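Local coordinates for hypothetical protein (Pseudomonas syringae pv. tomato, PDB 2OT9) that is of unknown function but belongs to the YaeQ family of the PDDEXK clan and holds a bound meso-tartaric acid, at residues L44-Y47 / A48-N52; L110-W113 / E114-I118; K142-P145 / R146-W150. All blocks are in the same frame, centred on the assembly; numbering follows the deposited sequence.

Interaction 1 of 3, residues L44-Y47 / A48-N52; sequences LLAY and AFWYN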
loop_
_atom_site.group_PDB
_atom_site.type_symbol
_atom_site.label_atom_id
_atom_site.label_comp_id
_atom_site.label_asym_id
_atom_site.label_seq_id
_atom_site.Cartn_x
_atom_site.Cartn_y
_atom_site.Cartn_z
ATOM N N LEU A 44 -1.250 3.686 -3.378
ATOM C CA LEU A 44 -2.549 4.376 -3.215
ATOM C C LEU A 44 -3.619 3.474 -2.591
ATOM O O LEU A 44 -4.422 3.924 -1.750
ATOM C CB LEU A 44 -3.071 4.923 -4.556
ATOM C CG LEU A 44 -2.164 5.852 -5.361
ATOM C CD1 LEU A 44 -2.894 6.333 -6.633
ATOM C CD2 LEU A 44 -1.682 7.014 -4.542
ATOM N N LEU A 45 -3.648 2.207 -3.000
ATOM C CA LEU A 45 -4.572 1.243 -2.385
ATOM C C LEU A 45 -4.247 1.085 -0.900
ATOM O O LEU A 45 -5.146 1.050 -0.076
ATOM C CB LEU A 45 -4.458 -0.126 -3.069
ATOM C CG LEU A 45 -5.101 -0.259 -4.452
ATOM C CD1 LEU A 45 -4.699 -1.603 -5.086
ATOM C CD2 LEU A 45 -6.618 -0.115 -4.350
ATOM N N ALA A 46 -2.956 0.972 -0.566
ATOM C CA ALA A 46 -2.533 0.844 0.846
ATOM C C ALA A 46 -2.971 2.061 1.669
ATOM O O ALA A 46 -3.406 1.935 2.811
ATOM C CB ALA A 46 -0.988 0.677 0.938
ATOM N N TYR A 47 -2.802 3.244 1.092
ATOM C CA TYR A 47 -3.227 4.486 1.734
ATOM C C TYR A 47 -4.712 4.449 2.111
ATOM O O TYR A 47 -5.072 4.804 3.241
ATOM C CB TYR A 47 -2.933 5.702 0.827
ATOM C CG TYR A 47 -3.193 7.023 1.524
ATOM C CD1 TYR A 47 -2.278 7.540 2.439
ATOM C CD2 TYR A 47 -4.369 7.732 1.288
ATOM C CE1 TYR A 47 -2.522 8.728 3.101
ATOM C CE2 TYR A 47 -4.628 8.927 1.939
ATOM C CZ TYR A 47 -3.699 9.419 2.844
ATOM O OH TYR A 47 -3.945 10.595 3.497
ATOM N N ALA A 48 -5.574 4.054 1.156
ATOM C CA ALA A 48 -7.014 3.961 1.402
ATOM C C ALA A 48 -7.315 2.857 2.429
ATOM O O ALA A 48 -8.119 3.047 3.358
ATOM C CB ALA A 48 -7.772 3.703 0.094
ATOM N N PHE A 49 -6.626 1.728 2.287
ATOM C CA PHE A 49 -6.912 0.525 3.061
ATOM C C PHE A 49 -6.502 0.654 4.533
ATOM O O PHE A 49 -7.120 0.048 5.411
ATOM C CB PHE A 49 -6.218 -0.671 2.412
ATOM C CG PHE A 49 -6.700 -2.000 2.906
ATOM C CD1 PHE A 49 -8.035 -2.384 2.741
ATOM C CD2 PHE A 49 -5.813 -2.884 3.510
ATOM C CE1 PHE A 49 -8.492 -3.646 3.191
ATOM C CE2 PHE A 49 -6.257 -4.149 3.962
ATOM C CZ PHE A 49 -7.589 -4.519 3.803
ATOM N N TRP A 50 -5.473 1.450 4.796
ATOM C CA TRP A 50 -5.044 1.698 6.169
ATOM C C TRP A 50 -5.088 3.161 6.563
ATOM O O TRP A 50 -4.338 3.583 7.443
ATOM C CB TRP A 50 -3.644 1.122 6.396
ATOM C CG TRP A 50 -3.635 -0.372 6.493
ATOM C CD1 TRP A 50 -4.145 -1.135 7.512
ATOM C CD2 TRP A 50 -3.062 -1.281 5.554
ATOM N NE1 TRP A 50 -3.944 -2.457 7.246
ATOM C CE2 TRP A 50 -3.259 -2.580 6.062
ATOM C CE3 TRP A 50 -2.394 -1.122 4.325
ATOM C CZ2 TRP A 50 -2.805 -3.734 5.387
ATOM C CZ3 TRP A 50 -1.938 -2.262 3.650
ATOM C CH2 TRP A 50 -2.144 -3.552 4.184
ATOM N N TYR A 51 -5.984 3.917 5.924
ATOM C CA TYR A 51 -6.118 5.350 6.153
ATOM C C TYR A 51 -6.137 5.767 7.634
ATOM O O TYR A 51 -6.842 5.166 8.448
ATOM C CB TYR A 51 -7.364 5.933 5.458
ATOM C CG TYR A 51 -7.427 7.413 5.717
ATOM C CD1 TYR A 51 -6.590 8.302 5.024
ATOM C CD2 TYR A 51 -8.246 7.928 6.730
ATOM C CE1 TYR A 51 -6.612 9.674 5.314
ATOM C CE2 TYR A 51 -8.262 9.284 7.023
ATOM C CZ TYR A 51 -7.443 10.145 6.316
ATOM O OH TYR A 51 -7.480 11.490 6.629
ATOM N N ASN A 52 -5.374 6.828 7.938
ATOM C CA ASN A 52 -5.318 7.476 9.245
ATOM C C ASN A 52 -4.866 8.906 8.918
ATOM O O ASN A 52 -4.139 9.113 7.934
ATOM C CB ASN A 52 -4.269 6.734 10.102
ATOM C CG ASN A 52 -4.217 7.204 11.517
ATOM O OD1 ASN A 52 -3.539 8.186 11.833
ATOM N ND2 ASN A 52 -4.917 6.495 12.404
HETATM O O HOH W 1 -3.029 10.774 5.965
#
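Y47 and Y51 pack one turn apart at the C-terminal end of helix 37-49, where the chain leaves helical geometry at W50. Three i to i+4 backbone bonds still hold the last turn: A48 N to L44 O, F49 N to L45 O and W50 N to A46 O, the last 2.9 Å long. With W50 out of helical geometry, Y51 N, 3.0 Å from Y47 O, is badly angled toward it and bonds weakly to A48 O instead. The packed side belongs to A46, F49 and W50. A46 suits its place because its single methyl lets the six-membered side of the indole lie close, with CB 4.1 Å from W50 CE3. F49 covers one indole face, its CD2 standing 3.5 Å above the plane of W50 over the centre. R179, near the C terminus, adds polar contacts: its O accepts from W50 NE1, and its guanidinium bonds F49 O and makes a cation-pi contact with the F49 ring. The Y47 ring packs on F10 and L12 of strand 6-16 and on V25 of strand 21-31. Toward Y51 and N52, which are partly exposed, the contact becomes looser and more polar. Both tyrosines carry CG anti to the backbone N (chi1 -173° and -179°), which sets them side by side and pointing the same way. The edge of Y51 turns to the face of Y47 in an offset edge-to-face pair, centroids 5.5 Å apart and planes at 76°. Tyrosine offers here an apolar ring with a polar end: Y47 OH is hydrogen-bonded at 2.6 Å to a water that also lies within bonding distance of N52 O.

Interaction 2 of 3, residues L110-W113 / E114-I118; sequences LRVW and EGKVI
R111 and E114 pair through their charged ends on the outer side of helix 111-117, three residues apart. The glutamate carries its CG between the backbone N and the carbonyl carbon (chi1 72°), and the chain beyond runs extended, back along the helix toward the preceding turn; CG then lies 3.2 Å from L110 O. The arginine comes to meet it with chi1 at -118°, off the staggered positions, and by bending at chi2 and chi3, which brings the side of the guanidinium bearing NE and NH2 up to the carboxylate. The salt bridge is two-pronged: NE donates to OE2 and NH2 to OE1. The guanidinium uses its own plane, but the carboxylate is turned 38° against it, and NE meets OE2 from above the carboxylate plane. R111 NE is modelled 2.5 Å from E114 OE2. R111 NH2 is modelled only 2.4 Å from E114 OE1. Separations so short, with an unstaggered chi1, leave the exact values doubtful. Both residues touch a crystal neighbour, which may influence the pose.

On the buried side W113 and V117 meet one turn apart. V117 CG2 sits over one face of the indole, 3.7 Å from the centroid of the five-membered ring of W113: a CH-pi contact. V117 CG1 lies 3.9 Å from W113 CZ2. A beta-branched valine suits the place because one methyl can sit over the five-membered ring while the other approaches CZ2 of the six-membered ring. W113 NE1 donates to the carbonyl oxygen of P87, a residue of the tartrate pocket, and I129 packs on the indole. Amphipathic in this way, the helix forms the crossover of a beta-alpha-beta unit between the parallel strands 101-106 and 127-131.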
loop_
_atom_site.group_PDB
_atom_site.type_symbol
_atom_site.label_atom_id
_atom_site.label_comp_id
_atom_site.label_asym_id
_atom_site.label_seq_id
_atom_site.Cartn_x
_atom_site.Cartn_y
_atom_site.Cartn_z
ATOM N N LEU A 110 4.124 -14.103 -7.515
ATOM C CA LEU A 110 4.632 -14.364 -6.162
ATOM C C LEU A 110 5.138 -15.778 -5.906
ATOM O O LEU A 110 5.608 -16.073 -4.817
ATOM C CB LEU A 110 3.567 -13.979 -5.126
ATOM C CG LEU A 110 3.257 -12.493 -4.912
ATOM C CD1 LEU A 110 2.477 -12.392 -3.604
ATOM C CD2 LEU A 110 4.517 -11.606 -4.854
ATOM N N ARG A 111 5.078 -16.656 -6.904
ATOM C CA ARG A 111 5.412 -18.061 -6.645
ATOM C C ARG A 111 6.818 -18.302 -6.061
ATOM O O ARG A 111 6.967 -18.975 -5.026
ATOM C CB ARG A 111 5.093 -18.957 -7.861
ATOM C CG ARG A 111 4.020 -20.030 -7.564
ATOM C CD ARG A 111 2.575 -19.484 -7.486
ATOM N NE ARG A 111 2.270 -18.776 -6.238
ATOM C CZ ARG A 111 1.339 -17.828 -6.128
ATOM N NH1 ARG A 111 0.630 -17.476 -7.194
ATOM N NH2 ARG A 111 1.107 -17.227 -4.963
ATOM N N VAL A 112 7.840 -17.704 -6.665
ATOM C CA VAL A 112 9.197 -17.862 -6.161
ATOM C C VAL A 112 9.388 -17.087 -4.837
ATOM O O VAL A 112 9.915 -17.618 -3.862
ATOM C CB VAL A 112 10.251 -17.452 -7.232
ATOM C CG1 VAL A 112 11.658 -17.428 -6.634
ATOM C CG2 VAL A 112 10.202 -18.409 -8.420
ATOM N N TRP A 113 8.925 -15.845 -4.814
ATOM C CA TRP A 113 9.013 -14.978 -3.629
ATOM C C TRP A 113 8.371 -15.584 -2.369
ATOM O O TRP A 113 9.010 -15.647 -1.312
ATOM C CB TRP A 113 8.366 -13.622 -3.954
ATOM C CG TRP A 113 8.385 -12.654 -2.814
ATOM C CD1 TRP A 113 9.386 -11.784 -2.495
ATOM C CD2 TRP A 113 7.359 -12.469 -1.833
ATOM N NE1 TRP A 113 9.039 -11.052 -1.386
ATOM C CE2 TRP A 113 7.805 -11.461 -0.952
ATOM C CE3 TRP A 113 6.105 -13.061 -1.610
ATOM C CZ2 TRP A 113 7.048 -11.033 0.135
ATOM C CZ3 TRP A 113 5.338 -12.622 -0.536
ATOM C CH2 TRP A 113 5.815 -11.612 0.322
ATOM N N GLU A 114 7.118 -16.032 -2.475
ATOM C CA GLU A 114 6.394 -16.555 -1.293
ATOM C C GLU A 114 7.137 -17.753 -0.685
ATOM O O GLU A 114 7.210 -17.904 0.531
ATOM C CB GLU A 114 4.948 -16.909 -1.651
ATOM C CG GLU A 114 4.812 -18.161 -2.518
ATOM C CD GLU A 114 3.473 -18.295 -3.216
ATOM O OE1 GLU A 114 2.561 -17.443 -3.015
ATOM O OE2 GLU A 114 3.343 -19.272 -3.982
ATOM N N GLY A 115 7.717 -18.575 -1.551
ATOM C CA GLY A 115 8.429 -19.770 -1.143
ATOM C C GLY A 115 9.659 -19.476 -0.320
ATOM O O GLY A 115 9.994 -20.244 0.584
ATOM N N LYS A 116 10.343 -18.379 -0.643
ATOM C CA LYS A 116 11.501 -17.922 0.122
ATOM C C LYS A 116 11.125 -17.146 1.388
ATOM O O LYS A 116 11.694 -17.372 2.446
ATOM C CB LYS A 116 12.436 -17.062 -0.754
ATOM C CG LYS A 116 13.286 -17.889 -1.724
ATOM C CD LYS A 116 14.375 -17.065 -2.364
ATOM C CE LYS A 116 14.873 -17.710 -3.656
ATOM N NZ LYS A 116 15.055 -19.193 -3.549
ATOM N N VAL A 117 10.160 -16.246 1.280
ATOM C CA VAL A 117 9.883 -15.300 2.357
ATOM C C VAL A 117 8.955 -15.845 3.456
ATOM O O VAL A 117 9.236 -15.684 4.633
ATOM C CB VAL A 117 9.349 -13.971 1.781
ATOM C CG1 VAL A 117 8.952 -13.000 2.886
ATOM C CG2 VAL A 117 10.408 -13.348 0.886
ATOM N N ILE A 118 7.854 -16.495 3.071
ATOM C CA ILE A 118 6.852 -16.922 4.055
ATOM C C ILE A 118 7.401 -17.866 5.154
ATOM O O ILE A 118 7.092 -17.670 6.333
ATOM C CB ILE A 118 5.569 -17.509 3.373
ATOM C CG1 ILE A 118 4.855 -16.456 2.484
ATOM C CG2 ILE A 118 4.643 -18.157 4.389
ATOM C CD1 ILE A 118 4.480 -15.125 3.156
#

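Interaction 3 of 3, residues K142-P145 / R146-W150; sequences KDMP and RVIKW
M144 and P145 have polyproline-like backbone angles, following K142, which leaves the helix, and D143, which is left-handed helical; R146 is near helical, and V147 to W150 then continue as a strand. No hydrogen bond joins the two segments, so the turn is held by apolar contact and by partners elsewhere. P145 suits the bend: its ring restricts phi and lies back over the strand start, with CG 3.4 Å from V147 O. Its carbonyl oxygen meets I148 as well, P145 O standing 3.5 Å from I148 CG1.

The strand begun here, 147-155, lies beside 6-16 in parallel within the mixed sheet, with R146, I148 and W150 making backbone hydrogen bonds to K9, E11 and N13. R146 NH2 adds a bond to T7 O on that same neighbour.

I148 and W150, alternate residues of the strand, meet M144, a selenomethionine whose flexible selenoether chain can follow both. Its CG is anti to the backbone N (chi1 -166°), and bends at chi2 and chi3 carry it across I148 at about a right angle. CG of M144 approaches I148 CG1 at 3.6 Å. The terminal CE continues to the indole, 4.0 Å from W150 CZ2, and a sodium ion lies about 3 Å from the M144 side chain. I148 CG2 in turn stands 3.5 Å above one face of the W150 ring, offset toward its rim, while F10 packs edge-to-face with the indole.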
loop_
_atom_site.group_PDB
_atom_site.type_symbol
_atom_site.label_atom_id
_atom_site.label_comp_id
_atom_site.label_asym_id
_atom_site.label_seq_id
_atom_site.Cartn_x
_atom_site.Cartn_y
_atom_site.Cartn_z
ATOM N N LYS A 142 -2.969 1.585 -15.368
ATOM C CA LYS A 142 -2.680 1.859 -16.769
ATOM C C LYS A 142 -2.904 3.322 -17.109
ATOM O O LYS A 142 -3.984 3.844 -16.835
ATOM C CB LYS A 142 -3.627 1.004 -17.624
ATOM C CG LYS A 142 -3.368 1.037 -19.109
ATOM C CD LYS A 142 -4.048 -0.162 -19.760
ATOM C CE LYS A 142 -5.567 -0.191 -19.511
ATOM N NZ LYS A 142 -6.126 -1.504 -19.059
ATOM N N ASP A 143 -1.885 3.979 -17.659
ATOM C CA ASP A 143 -1.997 5.373 -18.143
ATOM C C ASP A 143 -2.534 6.349 -17.096
ATOM O O ASP A 143 -3.352 7.238 -17.389
ATOM C CB ASP A 143 -2.869 5.414 -19.384
ATOM C CG ASP A 143 -2.249 4.665 -20.546
ATOM O OD1 ASP A 143 -0.995 4.604 -20.629
ATOM O OD2 ASP A 143 -3.014 4.141 -21.383
HETATM N N MSE A 144 -2.049 6.200 -15.875
HETATM C CA MSE A 144 -2.515 7.026 -14.779
HETATM C C MSE A 144 -2.403 8.530 -15.075
HETATM O O MSE A 144 -1.342 9.009 -15.473
HETATM C CB MSE A 144 -1.776 6.657 -13.493
HETATM C CG MSE A 144 -2.446 7.240 -12.269
HETATM SE SE MSE A 144 -4.211 6.486 -11.931
HETATM C CE MSE A 144 -3.697 5.075 -10.661
ATOM N N PRO A 145 -3.510 9.275 -14.918
ATOM C CA PRO A 145 -3.437 10.724 -15.119
ATOM C C PRO A 145 -2.726 11.391 -13.934
ATOM O O PRO A 145 -2.545 10.760 -12.882
ATOM C CB PRO A 145 -4.910 11.142 -15.170
ATOM C CG PRO A 145 -5.599 10.140 -14.321
ATOM C CD PRO A 145 -4.869 8.837 -14.559
ATOM N N ARG A 146 -2.326 12.645 -14.112
ATOM C CA ARG A 146 -1.613 13.391 -13.075
ATOM C C ARG A 146 -2.494 13.686 -11.861
ATOM O O ARG A 146 -2.000 13.755 -10.737
ATOM C CB ARG A 146 -1.011 14.677 -13.652
ATOM C CG ARG A 146 -0.007 14.423 -14.805
ATOM C CD ARG A 146 1.263 13.722 -14.313
ATOM N NE ARG A 146 1.980 14.579 -13.370
ATOM C CZ ARG A 146 2.890 15.488 -13.714
ATOM N NH1 ARG A 146 3.235 15.651 -14.987
ATOM N NH2 ARG A 146 3.474 16.224 -12.776
ATOM N N VAL A 147 -3.789 13.867 -12.100
ATOM C CA VAL A 147 -4.757 14.002 -11.012
ATOM C C VAL A 147 -5.567 12.696 -10.952
ATOM O O VAL A 147 -6.331 12.377 -11.871
ATOM C CB VAL A 147 -5.668 15.263 -11.149
ATOM C CG1 VAL A 147 -6.543 15.427 -9.922
ATOM C CG2 VAL A 147 -4.832 16.538 -11.362
ATOM N N ILE A 148 -5.340 11.937 -9.885
ATOM C CA ILE A 148 -5.983 10.650 -9.667
ATOM C C ILE A 148 -7.174 10.850 -8.737
ATOM O O ILE A 148 -7.008 11.196 -7.560
ATOM C CB ILE A 148 -5.006 9.651 -9.028
ATOM C CG1 ILE A 148 -3.717 9.551 -9.864
ATOM C CG2 ILE A 148 -5.665 8.296 -8.842
ATOM C CD1 ILE A 148 -2.491 9.229 -9.042
ATOM N N LYS A 149 -8.371 10.625 -9.274
ATOM C CA LYS A 149 -9.615 10.775 -8.513
ATOM C C LYS A 149 -10.245 9.405 -8.341
ATOM O O LYS A 149 -10.642 8.763 -9.325
ATOM C CB LYS A 149 -10.579 11.699 -9.245
ATOM C CG LYS A 149 -9.969 13.027 -9.637
ATOM C CD LYS A 149 -10.966 13.832 -10.449
ATOM C CE LYS A 149 -10.701 15.323 -10.342
ATOM N NZ LYS A 149 -9.465 15.676 -11.082
ATOM N N TRP A 150 -10.290 8.944 -7.096
ATOM C CA TRP A 150 -10.878 7.652 -6.781
ATOM C C TRP A 150 -11.992 7.809 -5.767
ATOM O O TRP A 150 -11.812 8.483 -4.741
ATOM C CB TRP A 150 -9.840 6.745 -6.124
ATOM C CG TRP A 150 -8.878 6.044 -7.040
ATOM C CD1 TRP A 150 -8.744 6.174 -8.400
ATOM C CD2 TRP A 150 -7.884 5.109 -6.622
ATOM N NE1 TRP A 150 -7.725 5.339 -8.850
ATOM C CE2 TRP A 150 -7.178 4.693 -7.773
ATOM C CE3 TRP A 150 -7.527 4.575 -5.372
ATOM C CZ2 TRP A 150 -6.132 3.757 -7.715
ATOM C CZ3 TRP A 150 -6.485 3.655 -5.313
ATOM C CH2 TRP A 150 -5.797 3.261 -6.479
#

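How the interactions relate
From the N terminus the three contacts follow in series; none nests in or crosses another, and each is local, closing no long loop. Interaction 1 ends helix 37-49, interaction 2 spans helix 111-117 between strands 101-106 and 127-131, and interaction 3 leads from the loop after helix 134-141 into strand 147-155. Distant in sequence, interactions 1 and 3 touch in space: L44 CB lies 3.7 Å from W150 CZ3 and L44 CD1 3.8 Å from I148 CD1, so helix 37-49 packs against strand 147-155. Interaction 2 stands apart, its centre about 24 Å from that of interaction 1 and about 31 Å from that of interaction 3.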